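Local structure of sporozoite surface protein 2 (Plasmodium vivax, 4HQO) at residues I58-N63 with R84-K89; P42-L47 with I130-G135; E111-L116 with L144-K149. The protein serves as a receptor for gliding motility on malaria sporozoites, with adhesive von Willebrand factor A and thrombospondin repeat domains in this fragment. The protein carries 4 engineered substitutions. One frame throughout, in Å; residues are numbered along the deposited sequence.

All three contacts lie in the α/β sandwich of the von Willebrand factor A domain. Contacts 1 and 2 join helices to one face of its six-stranded sheet, with centres about 13 Å apart. They touch where M62 CE meets L44 CD2 at 3.7 Å. Contact 3 joins two neighbouring helices beyond the opposite face. Its centre is about 21 Å from that of contact 1 and about 19 Å from that of contact 2. Y61 OH of contact 1 lies 3.4 Å from E111 CB of contact 3. Along the chain, contact 1 is nested inside contact 2, while contacts 2 and 3 interleave. The layers together build the domain that holds the magnesium site.

Contact 1 (I58-N63 with R84-K89); sequences INLYMN and RQALSK. With NA (sodium ion), chain G.
Y61 OH is gripped from two directions. It binds the sodium ion at 2.3 Å and accepts a hydrogen bond from N63 ND2 at 2.8 Å. The strand I58-N63 belongs to the central sheet of the von Willebrand factor A fold, and Y61 and N63 share one of its faces. The bond from N63 ND2 is fairly straight, with an N-H...O angle of 158°, and the hydroxyl lies close to the amide plane of N63. The sodium sits at the edge of the Y61 ring, in its plane. E71 also binds this ion, and H115 packs edge-to-face with the ring. The metal bond and the hydrogen bond from the N63 amide should together hold the hydroxyl in place.

The alternate residues L60 and M62 point the other way, toward helix 83-96. No hydrogen bond links I58-N63 and R84-K89, and the packing is apolar and light, with 103 Å² buried. One methyl branch of L60, CD2, meets A86 CB at 3.8 Å. With L60 CG anti to the backbone N (chi1 178°), this branch is carried to the alanine. M62 is extended along its whole length. Its sulfur, SD, comes to 4.4 Å from K89 CG. K89 thus offers its aliphatic stem to the sheet, while its NZ turns away to a salt bridge with E92. I73, on the neighbouring strand 69-73, touches L60, M62 and K89. The backbones stay well apart, with L60 CA and A86 CA 8.1 Å from each other.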
# COMPACT_ATOMS: atom_id res chain seq x y z
N ILE A 58 -5.92 -5.95 1.01
CA ILE A 58 -6.29 -4.53 0.99
C ILE A 58 -6.55 -3.98 2.40
O ILE A 58 -7.34 -4.55 3.15
CB ILE A 58 -7.50 -4.26 0.07
CG1 ILE A 58 -7.25 -4.91 -1.30
CG2 ILE A 58 -7.74 -2.76 -0.08
CD1 ILE A 58 -8.37 -4.70 -2.31
N ASN A 59 -5.87 -2.90 2.75
CA ASN A 59 -6.13 -2.18 4.00
C ASN A 59 -6.64 -0.78 3.68
O ASN A 59 -6.04 -0.04 2.90
CB ASN A 59 -4.87 -2.05 4.86
CG ASN A 59 -4.31 -3.39 5.34
OD1 ASN A 59 -4.80 -4.47 4.97
ND2 ASN A 59 -3.28 -3.32 6.16
N LEU A 60 -7.76 -0.43 4.29
CA LEU A 60 -8.41 0.84 3.99
C LEU A 60 -7.99 1.93 4.98
O LEU A 60 -7.89 1.69 6.17
CB LEU A 60 -9.93 0.64 4.01
CG LEU A 60 -10.83 1.86 3.77
CD1 LEU A 60 -10.65 2.37 2.34
CD2 LEU A 60 -12.30 1.52 4.05
N TYR A 61 -7.71 3.12 4.45
CA TYR A 61 -7.61 4.32 5.26
C TYR A 61 -8.72 5.25 4.77
O TYR A 61 -9.06 5.24 3.58
CB TYR A 61 -6.23 4.98 5.13
CG TYR A 61 -6.17 6.42 5.60
CD1 TYR A 61 -6.52 7.46 4.75
CD2 TYR A 61 -5.72 6.75 6.87
CE1 TYR A 61 -6.47 8.77 5.15
CE2 TYR A 61 -5.66 8.07 7.29
CZ TYR A 61 -6.03 9.07 6.41
OH TYR A 61 -5.98 10.40 6.78
N MET A 62 -9.32 6.02 5.66
CA MET A 62 -10.39 6.91 5.22
C MET A 62 -10.34 8.25 5.92
O MET A 62 -10.20 8.33 7.15
CB MET A 62 -11.76 6.26 5.39
CG MET A 62 -12.92 7.03 4.78
SD MET A 62 -14.48 6.13 5.12
CE MET A 62 -15.52 6.74 3.80
N ASN A 63 -10.44 9.32 5.13
CA ASN A 63 -10.40 10.68 5.64
C ASN A 63 -11.56 11.48 5.06
O ASN A 63 -11.85 11.40 3.86
CB ASN A 63 -9.08 11.37 5.25
CG ASN A 63 -8.81 12.61 6.07
OD1 ASN A 63 -9.47 13.64 5.90
ND2 ASN A 63 -7.83 12.52 6.97
N ARG A 84 -17.44 -5.36 6.68
CA ARG A 84 -18.63 -4.96 7.45
C ARG A 84 -18.38 -3.72 8.34
O ARG A 84 -19.23 -2.84 8.44
CB ARG A 84 -19.18 -6.15 8.26
CG ARG A 84 -18.20 -6.71 9.30
CD ARG A 84 -18.61 -8.09 9.80
NE ARG A 84 -17.81 -8.52 10.94
CZ ARG A 84 -18.19 -9.45 11.81
NH1 ARG A 84 -17.40 -9.78 12.83
NH2 ARG A 84 -19.35 -10.06 11.67
N GLN A 85 -17.21 -3.63 8.95
CA GLN A 85 -16.89 -2.52 9.85
C GLN A 85 -16.66 -1.21 9.10
O GLN A 85 -17.07 -0.13 9.56
CB GLN A 85 -15.69 -2.89 10.72
CG GLN A 85 -16.00 -4.01 11.71
CD GLN A 85 -14.86 -4.23 12.70
OE1 GLN A 85 -14.43 -3.30 13.39
NE2 GLN A 85 -14.36 -5.46 12.77
N ALA A 86 -16.03 -1.28 7.93
CA ALA A 86 -15.86 -0.10 7.10
C ALA A 86 -17.23 0.41 6.64
O ALA A 86 -17.49 1.61 6.61
CB ALA A 86 -14.97 -0.41 5.90
N LEU A 87 -18.11 -0.52 6.27
CA LEU A 87 -19.45 -0.16 5.84
C LEU A 87 -20.25 0.50 6.97
O LEU A 87 -21.03 1.41 6.70
CB LEU A 87 -20.21 -1.38 5.27
CG LEU A 87 -19.68 -1.81 3.89
CD1 LEU A 87 -20.28 -3.12 3.45
CD2 LEU A 87 -19.92 -0.72 2.83
N SER A 88 -20.06 0.06 8.21
CA SER A 88 -20.73 0.72 9.35
C SER A 88 -20.29 2.17 9.47
O SER A 88 -21.07 3.03 9.86
CB SER A 88 -20.46 -0.01 10.67
OG SER A 88 -20.94 -1.34 10.64
N LYS A 89 -19.03 2.45 9.12
CA LYS A 89 -18.54 3.83 9.18
C LYS A 89 -19.29 4.68 8.15
O LYS A 89 -19.68 5.80 8.42
CB LYS A 89 -17.02 3.89 8.98
CG LYS A 89 -16.43 5.32 9.02
CD LYS A 89 -16.77 6.03 10.32
CE LYS A 89 -16.19 5.31 11.52
NZ LYS A 89 -16.61 5.95 12.79
NA NA G . -4.81 10.74 8.73

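Contact 2 (P42-L47 with I130-G135); sequences PMLNGL and ILMTDG
Helix 33-49 packs here on strand 126-133, part of the central sheet of the von Willebrand factor A fold. The axes of segments 42-47 and 130-133 run nearly antiparallel (161°) and approach to 11.7 Å. The contact is wholly apolar and buried. M132 is the side chain at its middle. It reaches from the strand between M43 and L44, and its end bends at chi3 (53°), so the methyl meets M43 and also L44, while the sulfur lies on L44. M132 CE lies 3.6 Å from M43 CG, where the two methionines run past each other in opposite directions. M132 SD lies 3.6 Å from L44 CD2, one branch of a leucine set aslant to it. Two residues earlier on the strand, I130 CD1 meets L47 CD2 at 4.2 Å. I160 of the next strand touches M43, I130 and M132.

The strand then leads to the metal-ion-dependent adhesion site (MIDAS), where S28, S30 and T103 bind magnesium. D134 is hydrogen-bonded to S30 and so probably helps to position it. T133 OG1 is also bonded to D26. T133 to G135 form an ST turn, in which G135 N donates to T133 OG1 at 3.0 Å and 167°.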
# COMPACT_ATOMS: atom_id res chain seq x y z
N PRO A 42 -24.26 6.21 -1.61
CA PRO A 42 -24.30 5.01 -2.45
C PRO A 42 -22.96 4.72 -3.16
O PRO A 42 -22.64 3.56 -3.38
CB PRO A 42 -25.38 5.33 -3.48
CG PRO A 42 -26.26 6.33 -2.80
CD PRO A 42 -25.31 7.17 -1.99
N MET A 43 -22.19 5.75 -3.50
CA MET A 43 -20.90 5.56 -4.15
C MET A 43 -19.92 4.87 -3.20
O MET A 43 -19.22 3.93 -3.59
CB MET A 43 -20.31 6.90 -4.60
CG MET A 43 -18.83 6.83 -5.04
SD MET A 43 -18.60 5.93 -6.60
CE MET A 43 -19.65 6.90 -7.68
N LEU A 44 -19.89 5.33 -1.96
CA LEU A 44 -19.00 4.77 -0.96
C LEU A 44 -19.37 3.33 -0.63
O LEU A 44 -18.51 2.49 -0.40
CB LEU A 44 -19.04 5.60 0.32
CG LEU A 44 -18.36 6.96 0.32
CD1 LEU A 44 -18.81 7.74 1.54
CD2 LEU A 44 -16.85 6.76 0.34
N ASN A 45 -20.67 3.06 -0.60
CA ASN A 45 -21.14 1.72 -0.30
C ASN A 45 -20.72 0.72 -1.37
O ASN A 45 -20.18 -0.33 -1.05
CB ASN A 45 -22.66 1.71 -0.12
CG ASN A 45 -23.08 2.08 1.28
OD1 ASN A 45 -22.34 1.84 2.23
ND2 ASN A 45 -24.27 2.66 1.41
N GLY A 46 -20.99 1.05 -2.63
CA GLY A 46 -20.68 0.17 -3.74
C GLY A 46 -19.18 0.01 -3.91
O GLY A 46 -18.69 -1.07 -4.22
N LEU A 47 -18.44 1.09 -3.71
CA LEU A 47 -17.00 1.04 -3.80
C LEU A 47 -16.43 0.10 -2.76
O LEU A 47 -15.72 -0.86 -3.08
CB LEU A 47 -16.42 2.44 -3.61
CG LEU A 47 -14.93 2.68 -3.82
CD1 LEU A 47 -14.51 2.18 -5.18
CD2 LEU A 47 -14.67 4.17 -3.69
N ILE A 130 -7.78 7.13 -3.53
CA ILE A 130 -9.02 7.44 -4.22
C ILE A 130 -9.54 8.76 -3.70
O ILE A 130 -9.88 8.88 -2.52
CB ILE A 130 -10.06 6.32 -4.05
CG1 ILE A 130 -9.54 5.02 -4.66
CG2 ILE A 130 -11.38 6.71 -4.70
CD1 ILE A 130 -10.53 3.88 -4.59
N LEU A 131 -9.58 9.77 -4.57
CA LEU A 131 -10.00 11.11 -4.18
C LEU A 131 -11.41 11.38 -4.71
O LEU A 131 -11.62 11.46 -5.92
CB LEU A 131 -9.01 12.15 -4.72
CG LEU A 131 -9.34 13.63 -4.49
CD1 LEU A 131 -9.30 13.98 -3.00
CD2 LEU A 131 -8.38 14.51 -5.29
N MET A 132 -12.38 11.50 -3.80
CA MET A 132 -13.76 11.77 -4.20
C MET A 132 -14.08 13.23 -3.95
O MET A 132 -14.13 13.66 -2.80
CB MET A 132 -14.74 10.90 -3.39
CG MET A 132 -14.67 9.43 -3.70
SD MET A 132 -15.74 8.46 -2.63
CE MET A 132 -17.29 9.28 -2.85
N THR A 133 -14.32 13.99 -5.02
CA THR A 133 -14.50 15.43 -4.88
C THR A 133 -15.27 16.05 -6.06
O THR A 133 -15.38 15.44 -7.12
CB THR A 133 -13.12 16.12 -4.73
OG1 THR A 133 -13.28 17.52 -4.47
CG2 THR A 133 -12.27 15.92 -5.99
N ASP A 134 -15.81 17.25 -5.85
CA ASP A 134 -16.34 18.06 -6.95
C ASP A 134 -15.25 18.92 -7.59
O ASP A 134 -15.48 19.63 -8.56
CB ASP A 134 -17.51 18.95 -6.49
CG ASP A 134 -17.10 20.00 -5.47
OD1 ASP A 134 -15.89 20.10 -5.12
OD2 ASP A 134 -17.99 20.75 -5.02
N GLY A 135 -14.05 18.88 -7.02
CA GLY A 135 -12.91 19.51 -7.65
C GLY A 135 -12.81 21.01 -7.44
O GLY A 135 -12.33 21.72 -8.32

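Contact 3 (E111-L116 with L144-K149); sequences EVQKHL and LEVANK
Q113 and V146 make the apolar part of this helix-helix contact. Q113 CG meets V146 CG2 at 3.8 Å, the two side chains passing in opposite directions. The CG2 branch of V146 lies anti to its own backbone N, and this turns it toward helix 105-117. L150, one turn further along helix 140-152, also touches Q113.

Across this contact NE2 of Q113 lies against a lysine stem, while OE1 is hydrogen-bonded to R153. The chain of Q113 bends at chi2 (-86°), which brings NE2 over the aliphatic part of K149. NE2 is 3.6 Å from K149 CB and 3.8 Å from K149 CD. The two side chains cross at about a right angle, and the end of K149 leads away from the contact. No hydrogen bond joins the two segments themselves.

Polar bonds within E111-L116 organise the side of the helix away from V146. E111 O accepts twice, from H115 N at 3.1 Å and from H115 ND1 at 2.9 Å. The two donors reach it from opposite faces of the carbonyl plane. The ND1 bond is almost straight (176°) and lies in the imidazole plane, so it fixes how the ring is turned. The ring of Y22 packs edge-to-face with it. A salt bridge of 3.1 Å joins K114 NZ to E111 OE2, with the lysine above the carboxylate plane.

Q113 and V146 mark the closest backbone approach, with CA atoms 8.1 Å apart. Side-by-side helices lying over one face of a central sheet are typical of the α/β sandwich of von Willebrand factor A domains.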
# COMPACT_ATOMS: atom_id res chain seq x y z
N GLU A 111 -2.13 14.07 4.48
CA GLU A 111 -2.18 12.94 5.41
C GLU A 111 -1.52 11.71 4.77
O GLU A 111 -0.80 10.97 5.44
CB GLU A 111 -3.62 12.62 5.84
CG GLU A 111 -4.32 13.76 6.58
CD GLU A 111 -3.80 13.99 8.00
OE1 GLU A 111 -4.47 14.75 8.74
OE2 GLU A 111 -2.76 13.43 8.39
N VAL A 112 -1.75 11.52 3.48
CA VAL A 112 -1.11 10.41 2.77
C VAL A 112 0.39 10.58 2.74
O VAL A 112 1.12 9.61 2.97
CB VAL A 112 -1.64 10.24 1.34
CG1 VAL A 112 -1.06 8.97 0.72
CG2 VAL A 112 -3.16 10.16 1.36
N GLN A 113 0.85 11.80 2.47
CA GLN A 113 2.28 12.12 2.50
C GLN A 113 2.88 11.72 3.83
O GLN A 113 3.94 11.12 3.89
CB GLN A 113 2.51 13.62 2.33
CG GLN A 113 2.38 14.09 0.92
CD GLN A 113 3.68 13.94 0.17
OE1 GLN A 113 4.15 12.82 -0.07
NE2 GLN A 113 4.28 15.06 -0.20
N LYS A 114 2.18 12.11 4.90
CA LYS A 114 2.62 11.83 6.27
C LYS A 114 2.78 10.32 6.52
O LYS A 114 3.68 9.89 7.23
CB LYS A 114 1.62 12.44 7.24
CG LYS A 114 2.15 12.79 8.61
CD LYS A 114 1.06 13.51 9.41
CE LYS A 114 0.48 14.70 8.63
NZ LYS A 114 -0.62 15.39 9.35
N HIS A 115 1.89 9.52 5.94
CA HIS A 115 2.00 8.06 6.07
C HIS A 115 3.31 7.58 5.49
O HIS A 115 4.05 6.82 6.13
CB HIS A 115 0.84 7.36 5.36
CG HIS A 115 -0.40 7.23 6.20
ND1 HIS A 115 -1.22 8.30 6.48
CD2 HIS A 115 -0.95 6.16 6.80
CE1 HIS A 115 -2.23 7.89 7.23
NE2 HIS A 115 -2.09 6.59 7.44
N LEU A 116 3.61 8.02 4.27
CA LEU A 116 4.84 7.63 3.60
C LEU A 116 6.04 8.15 4.36
O LEU A 116 7.03 7.43 4.52
CB LEU A 116 4.87 8.15 2.16
CG LEU A 116 3.63 7.82 1.32
CD1 LEU A 116 3.79 8.38 -0.07
CD2 LEU A 116 3.37 6.32 1.28
N LEU A 144 -2.84 20.55 -6.39
CA LEU A 144 -2.12 19.95 -7.52
C LEU A 144 -0.69 19.59 -7.13
O LEU A 144 -0.14 18.58 -7.57
CB LEU A 144 -2.08 20.92 -8.71
CG LEU A 144 -3.38 21.22 -9.46
CD1 LEU A 144 -3.13 22.22 -10.57
CD2 LEU A 144 -3.99 19.95 -10.03
N GLU A 145 -0.10 20.44 -6.30
CA GLU A 145 1.30 20.30 -5.92
C GLU A 145 1.51 19.04 -5.08
O GLU A 145 2.44 18.27 -5.33
CB GLU A 145 1.75 21.53 -5.13
CG GLU A 145 3.21 21.50 -4.73
CD GLU A 145 3.56 22.64 -3.77
OE1 GLU A 145 2.73 22.98 -2.90
OE2 GLU A 145 4.66 23.19 -3.90
N VAL A 146 0.66 18.84 -4.08
CA VAL A 146 0.80 17.67 -3.23
C VAL A 146 0.43 16.38 -3.98
O VAL A 146 1.07 15.34 -3.77
CB VAL A 146 0.01 17.79 -1.91
CG1 VAL A 146 -1.48 17.95 -2.18
CG2 VAL A 146 0.26 16.57 -1.03
N ALA A 147 -0.57 16.44 -4.84
CA ALA A 147 -0.94 15.28 -5.65
C ALA A 147 0.25 14.88 -6.51
O ALA A 147 0.56 13.70 -6.65
CB ALA A 147 -2.11 15.60 -6.53
N ASN A 148 0.91 15.88 -7.08
CA ASN A 148 2.07 15.65 -7.91
C ASN A 148 3.23 15.04 -7.12
O ASN A 148 3.91 14.15 -7.62
CB ASN A 148 2.50 16.94 -8.61
CG ASN A 148 1.72 17.20 -9.88
OD1 ASN A 148 1.13 16.29 -10.46
ND2 ASN A 148 1.72 18.46 -10.33
N LYS A 149 3.45 15.51 -5.90
CA LYS A 149 4.48 14.93 -5.04
C LYS A 149 4.18 13.47 -4.72
O LYS A 149 5.08 12.64 -4.67
CB LYS A 149 4.61 15.73 -3.75
CG LYS A 149 5.29 17.08 -3.92
CD LYS A 149 5.38 17.82 -2.60
CE LYS A 149 6.13 19.14 -2.75
NZ LYS A 149 6.15 19.90 -1.48